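Local coordinates for Zn-dependent hydrolase, glyoxylase (Echinicola vietnamensis, PDB 6T5K), which probably hydrolyses the beta-lactam ring of antibiotics, including carbapenems, as a zinc-dependent class B beta-lactamase, at residues A95-H100 against L145-G150. Numbering follows the deposited sequence. Where two conformers were deposited one is given.
Sequences AVVATH and LTLKVG. With ZN (zinc ion), chain G; EDO (1,2-ethanediol), chain E.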
ATOM      1  N   ALA A  95       9.450   1.827   9.503  1.00 16.60           N
ATOM      2  CA  ALA A  95       9.419   0.650   8.650  1.00 16.13           C
ATOM      3  C   ALA A  95       8.776   1.026   7.336  1.00 16.38           C
ATOM      4  O   ALA A  95       8.013   1.999   7.252  1.00 16.66           O
ATOM      5  CB  ALA A  95       8.626  -0.494   9.299  1.00 17.67           C
ATOM      6  N   VAL A  96       9.089   0.226   6.318  1.00 15.81           N
ATOM      7  CA  VAL A  96       8.371   0.220   5.058  1.00 15.88           C
ATOM      8  C   VAL A  96       7.877  -1.196   4.798  1.00 14.75           C
ATOM      9  O   VAL A  96       8.561  -2.172   5.128  1.00 15.24           O
ATOM     10  CB  VAL A  96       9.228   0.749   3.890  1.00 16.63           C
ATOM     11  CG1 VAL A  96      10.496  -0.080   3.695  1.00 17.37           C
ATOM     12  CG2 VAL A  96       8.398   0.790   2.614  1.00 17.08           C
ATOM     13  N   VAL A  97       6.683  -1.305   4.220  1.00 15.58           N
ATOM     14  CA  VAL A  97       6.067  -2.576   3.881  1.00 15.22           C
ATOM     15  C   VAL A  97       5.841  -2.614   2.376  1.00 16.47           C
ATOM     16  O   VAL A  97       5.216  -1.712   1.823  1.00 17.87           O
ATOM     17  CB  VAL A  97       4.716  -2.753   4.600  1.00 15.79           C
ATOM     18  CG1 VAL A  97       4.066  -4.066   4.228  1.00 17.70           C
ATOM     19  CG2 VAL A  97       4.893  -2.655   6.109  1.00 17.17           C
ATOM     20  N   ALA A  98       6.300  -3.680   1.722  1.00 16.30           N
ATOM     21  CA  ALA A  98       6.018  -3.904   0.303  1.00 15.12           C
ATOM     22  C   ALA A  98       4.823  -4.845   0.233  1.00 13.71           C
ATOM     23  O   ALA A  98       4.906  -5.982   0.708  1.00 15.50           O
ATOM     24  CB  ALA A  98       7.198  -4.557  -0.403  1.00 16.95           C
ATOM     25  N   THR A  99       3.708  -4.366  -0.309  1.00 14.13           N
ATOM     26  CA  THR A  99       2.488  -5.161  -0.235  1.00 14.62           C
ATOM     27  C   THR A  99       2.378  -6.254  -1.297  1.00 15.32           C
ATOM     28  O   THR A  99       1.452  -7.075  -1.211  1.00 15.11           O
ATOM     29  CB  THR A  99       1.230  -4.277  -0.188  1.00 15.57           C
ATOM     30  OG1 THR A  99       1.094  -3.505  -1.372  1.00 18.29           O
ATOM     31  CG2 THR A  99       1.230  -3.390   1.059  1.00 16.26           C
ATOM     32  N   HIS A 100       3.248  -6.272  -2.293  1.00 15.00           N
ATOM     33  CA  HIS A 100       3.500  -7.452  -3.121  1.00 14.79           C
ATOM     34  C   HIS A 100       4.816  -7.208  -3.844  1.00 14.54           C
ATOM     35  O   HIS A 100       5.479  -6.188  -3.632  1.00 14.82           O
ATOM     36  CB  HIS A 100       2.355  -7.872  -4.067  1.00 16.57           C
ATOM     37  CG  HIS A 100       1.970  -6.860  -5.101  1.00 16.78           C
ATOM     38  ND1 HIS A 100       1.123  -5.807  -4.836  1.00 17.92           N
ATOM     39  CD2 HIS A 100       2.249  -6.788  -6.425  1.00 15.73           C
ATOM     40  CE1 HIS A 100       0.947  -5.095  -5.938  1.00 16.06           C
ATOM     41  NE2 HIS A 100       1.607  -5.675  -6.918  1.00 15.72           N
ATOM     42  N   LEU A 145       1.520  -9.291  10.777  1.00 16.73           N
ATOM     43  CA  LEU A 145       2.637  -8.543  11.314  1.00 15.67           C
ATOM     44  C   LEU A 145       2.070  -7.299  11.984  1.00 14.35           C
ATOM     45  O   LEU A 145       1.196  -6.620  11.414  1.00 14.60           O
ATOM     46  CB  LEU A 145       3.542  -8.128  10.173  1.00 16.80           C
ATOM     47  CG  LEU A 145       4.710  -7.198  10.486  1.00 17.30           C
ATOM     48  CD1 LEU A 145       5.738  -7.921  11.308  1.00 21.44           C
ATOM     49  CD2 LEU A 145       5.320  -6.637   9.210  1.00 18.73           C
ATOM     50  N   THR A 146       2.549  -7.011  13.191  1.00 15.27           N
ATOM     51  CA  THR A 146       2.207  -5.792  13.900  1.00 15.23           C
ATOM     52  C   THR A 146       3.406  -4.855  13.837  1.00 15.60           C
ATOM     53  O   THR A 146       4.525  -5.254  14.174  1.00 16.42           O
ATOM     54  CB  THR A 146       1.874  -6.089  15.356  1.00 15.67           C
ATOM     55  OG1 THR A 146       0.794  -7.023  15.422  1.00 17.26           O
ATOM     56  CG2 THR A 146       1.480  -4.832  16.050  1.00 16.24           C
ATOM     57  N   LEU A 147       3.169  -3.626  13.388  1.00 14.66           N
ATOM     58  CA  LEU A 147       4.212  -2.613  13.320  1.00 15.65           C
ATOM     59  C   LEU A 147       3.792  -1.420  14.164  1.00 15.78           C
ATOM     60  O   LEU A 147       2.759  -0.786  13.902  1.00 16.14           O
ATOM     61  CB  LEU A 147       4.469  -2.182  11.884  1.00 17.09           C
ATOM     62  CG  LEU A 147       5.102  -3.237  11.007  1.00 17.41           C
ATOM     63  CD1 LEU A 147       5.107  -2.757   9.569  1.00 18.89           C
ATOM     64  CD2 LEU A 147       6.504  -3.592  11.450  1.00 20.59           C
ATOM     65  N   LYS A 148       4.620  -1.100  15.149  1.00 15.84           N
ATOM     66  CA  LYS A 148       4.371   0.033  16.018  1.00 15.71           C
ATOM     67  C   LYS A 148       4.531   1.336  15.246  1.00 16.62           C
ATOM     68  O   LYS A 148       5.474   1.520  14.461  1.00 18.07           O
ATOM     69  CB  LYS A 148       5.352  -0.017  17.190  1.00 19.30           C
ATOM     70  CG  LYS A 148       5.190   1.058  18.229  1.00 21.36           C
ATOM     71  CD  LYS A 148       6.216   0.915  19.350  1.00 24.98           C
ATOM     72  CE  LYS A 148       6.067   1.978  20.432  1.00 27.85           C
ATOM     73  NZ  LYS A 148       4.759   1.787  21.178  1.00 30.37           N
ATOM     74  N   VAL A 149       3.591   2.246  15.490  0.61 15.77           N
ATOM     75  CA  VAL A 149       3.613   3.607  14.964  0.61 16.92           C
ATOM     76  C   VAL A 149       3.291   4.502  16.158  0.61 16.21           C
ATOM     77  O   VAL A 149       2.121   4.684  16.510  0.61 15.78           O
ATOM     78  CB  VAL A 149       2.603   3.833  13.833  0.61 19.68           C
ATOM     79  CG1 VAL A 149       2.794   5.246  13.285  0.61 21.24           C
ATOM     80  CG2 VAL A 149       2.733   2.782  12.721  0.61 21.30           C
ATOM     81  N   GLY A 150       4.309   5.026  16.820  1.00 18.13           N
ATOM     82  CA  GLY A 150       4.028   5.817  18.006  1.00 19.81           C
ATOM     83  C   GLY A 150       3.290   4.989  19.039  1.00 18.23           C
ATOM     84  O   GLY A 150       3.706   3.875  19.379  1.00 19.25           O
TER
HETATM   85 ZN    ZN G1206       1.132  -5.371  -8.896  0.97 18.36          ZN
HETATM   86  C1  EDO E1204       8.002  -0.818  13.717  1.00 31.34           C
HETATM   87  O1  EDO E1204       7.795   0.301  14.562  1.00 28.44           O
HETATM   88  C2  EDO E1204       8.377  -2.014  14.593  1.00 32.47           C
HETATM   89  O2  EDO E1204       7.209  -2.524  15.267  1.00 29.59           O
HETATM   90  O   HOH W   1       1.150  -3.584  -9.538  1.00 25.88           O
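The backbones of residues 95-100 and 145-150 come nearest at Ala95 and Leu147, 7.7 Å between their CA atoms, with no hydrogen bond across the gap. Leu147 does the reaching: its CD1 methyl packs against CG2 of Val97 at 3.5 Å, tighter than usual for two methyl groups, and lies 4.2 Å from CB of Ala95. Ala95 and Val97 are alternate residues on the same strand face, and one methyl of Leu147 therefore serves both. In Val97, CG2 stands anti to the carbonyl carbon and CG1 anti to the backbone N (chi1 179°), which aims the CG2 branch at the leucine. Val68, Phe70, Tyr120 and Val156 add to the same apolar layer. On the other branch, CD2 of Leu147 sits 3.9 Å from C1 of an ethanediol, probably a crystallisation additive; Lys148 grips that molecule from the backbone, its N donating to O2 at 3.0 Å and its O accepting from O1 at 2.6 Å. Farther along 95-100, the run ends at His100, whose NE2 binds a zinc ion at 2.1 Å, a site completed by His102, His163 and a water. The two strands belong to different sheets, so Leu147 against Ala95 and Val97 is part of the hydrophobic interior between the facing sheets of the alpha-beta/beta-alpha sandwich, the metallo-beta-lactamase fold, with strand 92-98 leading on to the zinc-binding loop.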